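Local structure of alkaline phosphatase D (Bacillus subtilis, 2YEQ) at residues Y442-V447 against K453-V458; I433-D438 against A473-Q478; K47-K52 against R57-K62. The protein hydrolyses phosphate esters, releasing an alcohol from its substrate at an active site that holds iron and calcium ions. All blocks are in the same frame, centred on the assembly; numbering follows the deposited sequence.

Contacts 1 and 3 are both antiparallel beta hairpins, yet their settings differ. Contact 1 lies mostly buried in a mixed sheet of the phosphatase domain, where paired backbones carry a charged cluster on one face and apolar and aromatic groups on the other. Contact 2, also buried, joins no backbones: strand 433-437 of a second sheet meets strand 470-477 through side chains, chiefly two phenylalanine rings and an alanine methyl. The two touch, since 451-459 and 470-477 are sheet neighbours and Tyr-456 packs on Phe-435. Contact 3 belongs to the N-terminal domain, its centre about 33 Å from that of contact 1; only partly buried, it combines a bulged backbone with apolar packing and charged side chains on both faces.

Contact 1: Y442-V447 against K453-V458. With PE5 (3,6,9,12,15,18,21,24-octaoxahexacosan-1-ol), chain H.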
loop_
_atom_site.group_PDB
_atom_site.type_symbol
_atom_site.label_atom_id
_atom_site.label_comp_id
_atom_site.label_asym_id
_atom_site.label_seq_id
_atom_site.Cartn_x
_atom_site.Cartn_y
_atom_site.Cartn_z
ATOM N N TYR A 442 -5.662 -6.973 7.242
ATOM C CA TYR A 442 -5.822 -6.425 5.907
ATOM C C TYR A 442 -7.307 -6.399 5.583
ATOM O O TYR A 442 -8.119 -6.806 6.401
ATOM C CB TYR A 442 -5.070 -7.259 4.855
ATOM C CG TYR A 442 -5.494 -8.715 4.757
ATOM C CD1 TYR A 442 -6.537 -9.118 3.916
ATOM C CD2 TYR A 442 -4.847 -9.678 5.494
ATOM C CE1 TYR A 442 -6.919 -10.459 3.833
ATOM C CE2 TYR A 442 -5.202 -10.999 5.429
ATOM C CZ TYR A 442 -6.248 -11.390 4.614
ATOM O OH TYR A 442 -6.562 -12.725 4.562
ATOM N N VAL A 443 -7.652 -5.852 4.436
ATOM C CA VAL A 443 -9.046 -5.652 4.033
ATOM C C VAL A 443 -9.286 -6.409 2.750
ATOM O O VAL A 443 -8.466 -6.395 1.828
ATOM C CB VAL A 443 -9.400 -4.143 3.863
ATOM C CG1 VAL A 443 -10.839 -3.975 3.462
ATOM C CG2 VAL A 443 -9.081 -3.376 5.142
ATOM N N ARG A 444 -10.383 -7.171 2.718
ATOM C CA ARG A 444 -10.773 -7.907 1.519
ATOM C C ARG A 444 -12.044 -7.308 0.917
ATOM O O ARG A 444 -13.055 -7.174 1.606
ATOM C CB ARG A 444 -11.036 -9.381 1.886
ATOM C CG ARG A 444 -11.419 -10.253 0.708
ATOM C CD ARG A 444 -11.677 -11.704 1.161
ATOM N NE ARG A 444 -12.838 -11.788 2.024
ATOM C CZ ARG A 444 -13.093 -12.751 2.916
ATOM N NH1 ARG A 444 -12.271 -13.776 3.100
ATOM N NH2 ARG A 444 -14.204 -12.690 3.633
ATOM N N CYS A 445 -12.000 -6.959 -0.358
ATOM C CA CYS A 445 -13.134 -6.328 -1.006
ATOM C C CYS A 445 -13.751 -7.270 -2.054
ATOM O O CYS A 445 -13.039 -7.877 -2.846
ATOM C CB CYS A 445 -12.727 -4.997 -1.636
ATOM S SG CYS A 445 -12.351 -3.729 -0.349
ATOM N N THR A 446 -15.086 -7.347 -2.059
ATOM C CA THR A 446 -15.833 -8.097 -3.072
ATOM C C THR A 446 -16.796 -7.165 -3.754
ATOM O O THR A 446 -17.630 -6.541 -3.114
ATOM C CB THR A 446 -16.612 -9.256 -2.443
ATOM O OG1 THR A 446 -15.713 -10.079 -1.690
ATOM C CG2 THR A 446 -17.283 -10.092 -3.527
ATOM N N VAL A 447 -16.639 -7.016 -5.051
ATOM C CA VAL A 447 -17.323 -5.990 -5.783
ATOM C C VAL A 447 -18.229 -6.600 -6.828
ATOM O O VAL A 447 -17.789 -7.435 -7.611
ATOM C CB VAL A 447 -16.319 -5.077 -6.502
ATOM C CG1 VAL A 447 -17.053 -3.922 -7.232
ATOM C CG2 VAL A 447 -15.273 -4.556 -5.481
ATOM N N LYS A 453 -18.655 -4.718 -1.052
ATOM C CA LYS A 453 -18.487 -5.231 0.291
ATOM C C LYS A 453 -17.016 -5.205 0.708
ATOM O O LYS A 453 -16.151 -5.611 -0.072
ATOM C CB LYS A 453 -19.005 -6.665 0.387
ATOM C CG LYS A 453 -18.756 -7.299 1.741
ATOM C CD LYS A 453 -19.793 -8.373 2.091
ATOM C CE LYS A 453 -19.803 -9.474 1.114
ATOM N NZ LYS A 453 -20.602 -10.685 1.600
ATOM N N ALA A 454 -16.775 -4.741 1.926
ATOM C CA ALA A 454 -15.458 -4.714 2.539
ATOM C C ALA A 454 -15.498 -5.556 3.785
ATOM O O ALA A 454 -16.303 -5.295 4.680
ATOM C CB ALA A 454 -15.055 -3.260 2.896
ATOM N N ASP A 455 -14.626 -6.563 3.844
ATOM C CA ASP A 455 -14.391 -7.353 5.041
ATOM C C ASP A 455 -13.061 -6.991 5.697
ATOM O O ASP A 455 -12.019 -7.034 5.035
ATOM C CB ASP A 455 -14.327 -8.846 4.665
ATOM C CG ASP A 455 -15.631 -9.368 4.008
ATOM O OD1 ASP A 455 -16.726 -8.885 4.358
ATOM O OD2 ASP A 455 -15.547 -10.268 3.139
ATOM N N TYR A 456 -13.084 -6.696 6.995
ATOM C CA TYR A 456 -11.884 -6.387 7.744
ATOM C C TYR A 456 -11.361 -7.658 8.378
ATOM O O TYR A 456 -11.963 -8.209 9.298
ATOM C CB TYR A 456 -12.157 -5.307 8.791
ATOM C CG TYR A 456 -12.415 -3.953 8.145
ATOM C CD1 TYR A 456 -13.672 -3.638 7.587
ATOM C CD2 TYR A 456 -11.408 -2.997 8.060
ATOM C CE1 TYR A 456 -13.901 -2.392 6.968
ATOM C CE2 TYR A 456 -11.631 -1.753 7.454
ATOM C CZ TYR A 456 -12.866 -1.457 6.906
ATOM O OH TYR A 456 -13.064 -0.216 6.311
ATOM N N ARG A 457 -10.228 -8.125 7.867
ATOM C CA ARG A 457 -9.666 -9.415 8.250
ATOM C C ARG A 457 -8.534 -9.204 9.223
ATOM O O ARG A 457 -7.478 -8.707 8.828
ATOM C CB ARG A 457 -9.153 -10.127 6.999
ATOM C CG ARG A 457 -10.126 -10.159 5.840
ATOM C CD ARG A 457 -11.136 -11.323 5.995
ATOM N NE ARG A 457 -10.517 -12.608 5.698
ATOM C CZ ARG A 457 -10.734 -13.757 6.344
ATOM N NH1 ARG A 457 -11.580 -13.845 7.359
ATOM N NH2 ARG A 457 -10.098 -14.848 5.951
ATOM N N VAL A 458 -8.733 -9.575 10.484
ATOM C CA VAL A 458 -7.794 -9.216 11.530
ATOM C C VAL A 458 -7.389 -10.368 12.458
ATOM O O VAL A 458 -7.989 -11.454 12.435
ATOM C CB VAL A 458 -8.370 -8.033 12.358
ATOM C CG1 VAL A 458 -8.797 -6.904 11.427
ATOM C CG2 VAL A 458 -9.550 -8.493 13.217
HETATM C C48 PE5 H . -17.124 -12.558 1.727
HETATM C C50 PE5 H . -18.219 -13.247 0.928
HETATM O O1 PE5 H . -19.039 -12.258 0.293
HETATM C C1 PE5 H . -19.446 -12.554 -1.045
HETATM C C2 PE5 H . -19.992 -11.312 -1.753
HETATM O O2 PE5 H . -21.409 -11.234 -1.608
HETATM C C3 PE5 H . -22.015 -9.945 -1.772
HETATM C C4 PE5 H . -23.462 -10.028 -1.286
HETATM O O3 PE5 H . -23.662 -9.313 -0.054
HETATM C C5 PE5 H . -23.963 -10.192 1.029
HETATM C C6 PE5 H . -24.191 -9.493 2.352
HETATM O O4 PE5 H . -23.916 -10.413 3.416
HETATM C C7 PE5 H . -22.608 -10.266 3.952
HETATM C C8 PE5 H . -22.174 -11.421 4.823
HETATM O O5 PE5 H . -20.749 -11.570 4.722
HETATM C C9 PE5 H . -20.096 -10.964 5.834
HETATM O O HOH W 1 -15.027 -9.362 0.763
#
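Arg-444 and Arg-457 lie guanidinium on guanidinium across an antiparallel beta hairpin, strands 440-448 and 451-459 of the phosphatase domain. Their planes are 24° apart and their centres 4.3 Å; Glu-141 pairs with Arg-444 NH1 and Arg-457 NE, a shared anion that probably draws the two groups together. At the edge of its plane, Arg-444 NH2 gives Asp-455 OD2 a salt bridge of 2.8 Å. The carboxylate stands nearly upright to the guanidinium, at 84°, and is met from above its own plane, while Ser-474 takes its other oxygen. Tyr-442 has CG between backbone N and carbonyl carbon (chi1 59°), which lays one ring face against Arg-457, whose CB sits 4.0 Å from the ring centroid in a CH-pi contact. Its hydroxyl also bonds Glu-141. On the reverse face, Val-443 CG2 lies 3.8 Å from Tyr-456 CD2, the two side chains running alongside each other. Six backbone hydrogen bonds join three hydrogen-bonded pairs. At the Lys-453 end a water accepts from Thr-446 OG1 at 2.6 Å and donates to Arg-444 O and Asp-455 OD2.

Contact 2: I433-D438 against A473-Q478; sequences IQFFND and ASFVYQ
Sheet-on-sheet packing in the calcineurin-like phosphatase domain brings Phe-435 against Phe-475, the first on a strand at the edge of one mixed sheet and the second on a strand of the other. The segments run roughly antiparallel, at 157°, but their axes come no closer than 9.5 Å, a spacing bridged by side chains. Phe-435 carries most of the contact on its strand. Its CG is anti to the backbone N (chi1 -179°), which places CE1 3.6 Å from Ala-473 CB. Over one face of this ring comes the CE1 corner of Phe-475, 3.5 Å from Phe-435 CG and displaced toward the rim. The planes are inclined at 56° with centroids 5.2 Å apart, so the pair is oblique, neither a parallel stack nor a T. Phe-475 CZ also lies 3.5 Å from Phe-435 CB. Beside it, the aliphatic start of Gln-434 and its carbonyl O border the Phe-475 ring more loosely, the latter 4.0 Å from CZ. With an alanine here in place of Phe-435, the gap opened between the sheets would probably leave Ala-473 CB without its aromatic neighbour and the Phe-475 ring freer to turn. Strand 433-437 carries a classic beta bulge at this point, Gln-434 and Phe-435 together standing opposite the single Ala-386. In the wider fold, Phe-435 also meets the ring of Tyr-456 and the side chain of Ser-384, while Phe-475 touches Lys-486. Strand 433-437 is bordered in its sheet by 384-390, strand 470-477 lies between 451-459 and 484-489 in the other, and the aromatic pair joins the two sheets.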
loop_
_atom_site.group_PDB
_atom_site.type_symbol
_atom_site.label_atom_id
_atom_site.label_comp_id
_atom_site.label_asym_id
_atom_site.label_seq_id
_atom_site.Cartn_x
_atom_site.Cartn_y
_atom_site.Cartn_z
ATOM N N ILE A 433 -18.194 8.570 10.314
ATOM C CA ILE A 433 -17.337 7.434 10.548
ATOM C C ILE A 433 -18.153 6.290 11.183
ATOM O O ILE A 433 -18.710 6.426 12.273
ATOM C CB ILE A 433 -16.105 7.781 11.446
ATOM C CG1 ILE A 433 -15.242 8.893 10.817
ATOM C CG2 ILE A 433 -15.236 6.537 11.645
ATOM C CD1 ILE A 433 -13.901 9.194 11.541
ATOM N N GLN A 434 -18.141 5.145 10.518
ATOM C CA GLN A 434 -19.012 4.024 10.870
ATOM C C GLN A 434 -18.295 2.893 11.592
ATOM O O GLN A 434 -18.953 1.974 12.085
ATOM C CB GLN A 434 -19.628 3.459 9.589
ATOM C CG GLN A 434 -20.415 4.466 8.779
ATOM C CD GLN A 434 -21.534 5.067 9.609
ATOM O OE1 GLN A 434 -22.338 4.329 10.177
ATOM N NE2 GLN A 434 -21.550 6.399 9.737
ATOM N N PHE A 435 -16.961 2.938 11.661
ATOM C CA PHE A 435 -16.200 1.791 12.156
ATOM C C PHE A 435 -14.803 2.180 12.639
ATOM O O PHE A 435 -14.170 3.000 12.010
ATOM C CB PHE A 435 -16.075 0.774 11.025
ATOM C CG PHE A 435 -15.320 -0.495 11.401
ATOM C CD1 PHE A 435 -15.772 -1.320 12.412
ATOM C CD2 PHE A 435 -14.189 -0.872 10.697
ATOM C CE1 PHE A 435 -15.106 -2.488 12.729
ATOM C CE2 PHE A 435 -13.494 -2.056 11.020
ATOM C CZ PHE A 435 -13.942 -2.849 12.022
ATOM N N PHE A 436 -14.375 1.610 13.763
ATOM C CA PHE A 436 -12.987 1.630 14.186
ATOM C C PHE A 436 -12.618 0.253 14.724
ATOM O O PHE A 436 -13.406 -0.352 15.449
ATOM C CB PHE A 436 -12.705 2.658 15.303
ATOM C CG PHE A 436 -11.288 2.604 15.806
ATOM C CD1 PHE A 436 -10.279 3.212 15.079
ATOM C CD2 PHE A 436 -10.960 1.894 16.949
ATOM C CE1 PHE A 436 -8.955 3.142 15.473
ATOM C CE2 PHE A 436 -9.635 1.803 17.373
ATOM C CZ PHE A 436 -8.619 2.444 16.631
ATOM N N ASN A 437 -11.409 -0.208 14.396
ATOM C CA ASN A 437 -10.783 -1.371 15.006
ATOM C C ASN A 437 -9.252 -1.236 15.007
ATOM O O ASN A 437 -8.696 -0.633 14.097
ATOM C CB ASN A 437 -11.188 -2.627 14.235
ATOM C CG ASN A 437 -10.763 -3.884 14.927
ATOM O OD1 ASN A 437 -11.287 -4.252 16.006
ATOM N ND2 ASN A 437 -9.811 -4.555 14.344
ATOM N N ASP A 438 -8.569 -1.797 16.002
ATOM C CA ASP A 438 -7.094 -1.618 16.100
ATOM C C ASP A 438 -6.306 -2.930 16.211
ATOM O O ASP A 438 -5.317 -2.991 16.912
ATOM C CB ASP A 438 -6.756 -0.700 17.278
ATOM C CG ASP A 438 -5.327 -0.197 17.251
ATOM O OD1 ASP A 438 -4.732 -0.119 16.151
ATOM O OD2 ASP A 438 -4.812 0.085 18.355
ATOM N N ALA A 473 -15.529 -7.391 10.937
ATOM C CA ALA A 473 -16.699 -6.705 10.523
ATOM C C ALA A 473 -16.712 -6.644 9.039
ATOM O O ALA A 473 -15.653 -6.682 8.373
ATOM C CB ALA A 473 -16.745 -5.291 11.133
ATOM N N SER A 474 -17.927 -6.547 8.519
ATOM C CA SER A 474 -18.163 -6.481 7.104
ATOM C C SER A 474 -19.185 -5.380 6.827
ATOM O O SER A 474 -20.204 -5.265 7.552
ATOM C CB SER A 474 -18.660 -7.840 6.600
ATOM O OG SER A 474 -18.999 -7.770 5.211
ATOM N N PHE A 475 -18.915 -4.578 5.795
ATOM C CA PHE A 475 -19.778 -3.452 5.410
ATOM C C PHE A 475 -20.093 -3.567 3.964
ATOM O O PHE A 475 -19.255 -4.002 3.166
ATOM C CB PHE A 475 -19.097 -2.099 5.715
ATOM C CG PHE A 475 -18.901 -1.843 7.179
ATOM C CD1 PHE A 475 -17.756 -2.269 7.825
ATOM C CD2 PHE A 475 -19.858 -1.175 7.910
ATOM C CE1 PHE A 475 -17.588 -2.055 9.172
ATOM C CE2 PHE A 475 -19.684 -0.939 9.250
ATOM C CZ PHE A 475 -18.565 -1.396 9.892
ATOM N N VAL A 476 -21.323 -3.211 3.604
ATOM C CA VAL A 476 -21.701 -3.106 2.221
ATOM C C VAL A 476 -22.160 -1.681 1.877
ATOM O O VAL A 476 -22.784 -1.025 2.694
ATOM C CB VAL A 476 -22.834 -4.105 1.909
ATOM C CG1 VAL A 476 -23.369 -3.858 0.527
ATOM C CG2 VAL A 476 -22.325 -5.512 2.018
ATOM N N TYR A 477 -21.841 -1.218 0.668
ATOM C CA TYR A 477 -22.308 0.073 0.177
ATOM C C TYR A 477 -23.041 -0.196 -1.101
ATOM O O TYR A 477 -22.538 -0.897 -1.980
ATOM C CB TYR A 477 -21.141 1.069 -0.035
ATOM C CG TYR A 477 -21.522 2.365 -0.731
ATOM C CD1 TYR A 477 -22.324 3.306 -0.109
ATOM C CD2 TYR A 477 -21.100 2.633 -2.021
ATOM C CE1 TYR A 477 -22.690 4.503 -0.761
ATOM C CE2 TYR A 477 -21.438 3.832 -2.668
ATOM C CZ TYR A 477 -22.227 4.760 -2.026
ATOM O OH TYR A 477 -22.577 5.918 -2.679
ATOM N N GLN A 478 -24.238 0.363 -1.224
ATOM C CA GLN A 478 -25.081 0.110 -2.378
ATOM C C GLN A 478 -25.516 1.330 -3.185
ATOM O O GLN A 478 -26.512 1.264 -3.890
ATOM C CB GLN A 478 -26.311 -0.651 -1.919
ATOM C CG GLN A 478 -25.997 -2.043 -1.518
ATOM C CD GLN A 478 -27.184 -2.780 -0.922
ATOM O OE1 GLN A 478 -28.203 -2.183 -0.565
ATOM N NE2 GLN A 478 -27.044 -4.090 -0.796
#

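Contact 3: K47-K52 against R57-K62; sequences KWEVAK and RKIVRK. With PE5 (3,6,9,12,15,18,21,24-octaoxahexacosan-1-ol), chain X.
A chi1 of 56° tucks the indole of Trp-48 back above its own backbone, against strand 59-67, while the chi1 of Arg-61 (-158°) carries CG to the indole edge, 3.7 Å from Trp-48 CH2. A bend at chi2 then turns the guanidinium so that Trp-48 CH2 lies over one of its faces, the two planes 48° apart. The peptide carbon of Lys-62 covers one indole face, lying 3.8 Å from Trp-48 CZ2. These groups belong to an antiparallel hairpin of the N-terminal domain, at the edge of its four-stranded sheet. A classic beta bulge sets two residues, Val-60 and Arg-61, opposite the single Val-50. Val-50 O consequently accepts two N-H groups, from Val-60 N at 2.7 Å and, weakly, from Arg-61 N at 3.3 Å; Val-50 N returns a bond to Arg-61 O. Beyond the bulge, Lys-52 N bonds Lys-58 O at 2.9 Å. The side chains of Val-50 and Val-60 meet at a slant, Val-50 CG1 3.8 Å from Val-60 CG2, and Trp-48 and Val-50 continue the apolar packing onto Leu-25 and Ala-79. On the other face Glu-49 slants over Ile-59, its OE2 near the CD1 methyl, and its OE1 is paired with Arg-91. Arg-61 NH2 forms a salt bridge with Asp-80. The Lys-52 chain, kinked at chi3, crosses Val-60 at about a right angle, CG against CG1, and gives NZ to two oxygens of a polyether chain, the nearer being O2 at 3.0 Å. Across this hairpin the cohesion is thus backbone bonding and apolar contact: the charged ends of Glu-49 and Arg-61 find opposite charges beyond its two segments, and are likely to tie the hairpin to its surroundings.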
loop_
_atom_site.group_PDB
_atom_site.type_symbol
_atom_site.label_atom_id
_atom_site.label_comp_id
_atom_site.label_asym_id
_atom_site.label_seq_id
_atom_site.Cartn_x
_atom_site.Cartn_y
_atom_site.Cartn_z
ATOM N N LYS A 47 15.986 -17.293 -17.755
ATOM C CA LYS A 47 14.908 -17.748 -18.629
ATOM C C LYS A 47 13.600 -17.664 -17.870
ATOM O O LYS A 47 13.573 -17.759 -16.633
ATOM C CB LYS A 47 15.157 -19.187 -19.100
ATOM C CG LYS A 47 16.383 -19.312 -20.034
ATOM C CD LYS A 47 16.463 -20.682 -20.702
ATOM C CE LYS A 47 17.592 -20.762 -21.736
ATOM N NZ LYS A 47 17.734 -19.509 -22.559
ATOM N N TRP A 48 12.512 -17.467 -18.604
ATOM C CA TRP A 48 11.197 -17.421 -17.994
ATOM C C TRP A 48 10.166 -18.107 -18.875
ATOM O O TRP A 48 10.272 -18.105 -20.110
ATOM C CB TRP A 48 10.756 -15.975 -17.719
ATOM C CG TRP A 48 10.775 -15.098 -18.937
ATOM C CD1 TRP A 48 11.834 -14.381 -19.420
ATOM C CD2 TRP A 48 9.692 -14.862 -19.832
ATOM N NE1 TRP A 48 11.458 -13.691 -20.548
ATOM C CE2 TRP A 48 10.146 -13.968 -20.819
ATOM C CE3 TRP A 48 8.364 -15.291 -19.878
ATOM C CZ2 TRP A 48 9.323 -13.517 -21.852
ATOM C CZ3 TRP A 48 7.556 -14.840 -20.899
ATOM C CH2 TRP A 48 8.035 -13.972 -21.872
ATOM N N GLU A 49 9.146 -18.647 -18.220
ATOM C CA GLU A 49 8.059 -19.351 -18.891
ATOM C C GLU A 49 6.721 -19.018 -18.226
ATOM O O GLU A 49 6.628 -18.910 -16.993
ATOM C CB GLU A 49 8.261 -20.869 -18.803
ATOM C CG GLU A 49 9.442 -21.410 -19.580
ATOM C CD GLU A 49 9.660 -22.906 -19.350
ATOM O OE1 GLU A 49 9.265 -23.445 -18.276
ATOM O OE2 GLU A 49 10.231 -23.538 -20.262
ATOM N N VAL A 50 5.696 -18.893 -19.057
ATOM C CA VAL A 50 4.332 -18.725 -18.627
ATOM C C VAL A 50 3.505 -19.882 -19.221
ATOM O O VAL A 50 3.561 -20.153 -20.430
ATOM C CB VAL A 50 3.754 -17.389 -19.126
ATOM C CG1 VAL A 50 2.292 -17.244 -18.709
ATOM C CG2 VAL A 50 4.604 -16.214 -18.607
ATOM N N ALA A 51 2.739 -20.541 -18.371
ATOM C CA ALA A 51 1.958 -21.704 -18.763
ATOM C C ALA A 51 0.513 -21.583 -18.298
ATOM O O ALA A 51 0.186 -20.821 -17.361
ATOM C CB ALA A 51 2.600 -22.987 -18.181
ATOM N N LYS A 52 -0.354 -22.380 -18.909
ATOM C CA LYS A 52 -1.746 -22.469 -18.459
ATOM C C LYS A 52 -1.913 -23.379 -17.254
ATOM O O LYS A 52 -2.941 -23.338 -16.583
ATOM C CB LYS A 52 -2.644 -22.945 -19.594
ATOM C CG LYS A 52 -2.560 -22.067 -20.830
ATOM C CD LYS A 52 -3.741 -22.281 -21.790
ATOM C CE LYS A 52 -3.338 -23.024 -23.057
ATOM N NZ LYS A 52 -4.218 -22.690 -24.228
ATOM N N ARG A 57 3.251 -27.970 -18.774
ATOM C CA ARG A 57 3.071 -28.760 -19.976
ATOM C C ARG A 57 2.422 -27.936 -21.070
ATOM O O ARG A 57 2.572 -28.250 -22.250
ATOM C CB ARG A 57 2.237 -30.003 -19.669
ATOM C CG ARG A 57 2.998 -31.027 -18.858
ATOM C CD ARG A 57 2.161 -32.250 -18.536
ATOM N NE ARG A 57 2.640 -32.890 -17.306
ATOM C CZ ARG A 57 1.900 -33.630 -16.479
ATOM N NH1 ARG A 57 0.613 -33.870 -16.730
ATOM N NH2 ARG A 57 2.457 -34.144 -15.386
ATOM N N LYS A 58 1.728 -26.865 -20.682
ATOM C CA LYS A 58 1.037 -26.000 -21.640
ATOM C C LYS A 58 1.610 -24.583 -21.639
ATOM O O LYS A 58 0.931 -23.625 -21.254
ATOM C CB LYS A 58 -0.464 -25.953 -21.333
ATOM C CG LYS A 58 -1.165 -27.301 -21.470
ATOM C CD LYS A 58 -2.552 -27.278 -20.853
ATOM C CE LYS A 58 -3.102 -28.683 -20.608
ATOM N NZ LYS A 58 -4.132 -28.679 -19.522
ATOM N N ILE A 59 2.839 -24.459 -22.116
ATOM C CA ILE A 59 3.554 -23.189 -22.092
ATOM C C ILE A 59 3.009 -22.299 -23.194
ATOM O O ILE A 59 2.903 -22.745 -24.326
ATOM C CB ILE A 59 5.077 -23.425 -22.250
ATOM C CG1 ILE A 59 5.621 -24.047 -20.960
ATOM C CG2 ILE A 59 5.803 -22.134 -22.586
ATOM C CD1 ILE A 59 6.996 -24.708 -21.110
ATOM N N VAL A 60 2.654 -21.051 -22.863
ATOM C CA VAL A 60 2.151 -20.089 -23.860
ATOM C C VAL A 60 3.140 -19.007 -24.235
ATOM O O VAL A 60 2.972 -18.354 -25.245
ATOM C CB VAL A 60 0.859 -19.388 -23.388
ATOM C CG1 VAL A 60 -0.233 -20.422 -23.159
ATOM C CG2 VAL A 60 1.099 -18.566 -22.108
ATOM N N ARG A 61 4.156 -18.788 -23.416
ATOM C CA ARG A 61 5.060 -17.662 -23.625
ATOM C C ARG A 61 6.326 -17.966 -22.872
ATOM O O ARG A 61 6.269 -18.484 -21.759
ATOM C CB ARG A 61 4.418 -16.370 -23.096
ATOM C CG ARG A 61 4.961 -15.103 -23.685
ATOM C CD ARG A 61 4.454 -14.879 -25.096
ATOM N NE ARG A 61 4.949 -13.618 -25.635
ATOM C CZ ARG A 61 6.196 -13.404 -26.061
ATOM N NH1 ARG A 61 7.117 -14.367 -26.024
ATOM N NH2 ARG A 61 6.529 -12.213 -26.539
ATOM N N LYS A 62 7.465 -17.664 -23.477
ATOM C CA LYS A 62 8.763 -17.890 -22.841
ATOM C C LYS A 62 9.772 -16.912 -23.422
ATOM O O LYS A 62 9.517 -16.329 -24.475
ATOM C CB LYS A 62 9.216 -19.324 -23.058
ATOM C CG LYS A 62 9.532 -19.656 -24.515
ATOM C CD LYS A 62 10.006 -21.069 -24.650
ATOM C CE LYS A 62 10.047 -21.509 -26.118
ATOM N NZ LYS A 62 10.481 -22.923 -26.221
HETATM O O1 PE5 X . -3.590 -20.859 -26.743
HETATM C C1 PE5 X . -2.188 -20.646 -26.562
HETATM C C2 PE5 X . -1.390 -21.929 -26.822
HETATM O O2 PE5 X . -1.603 -22.878 -25.771
HETATM C C3 PE5 X . -0.594 -23.889 -25.656
HETATM C C4 PE5 X . -1.106 -25.002 -24.764
#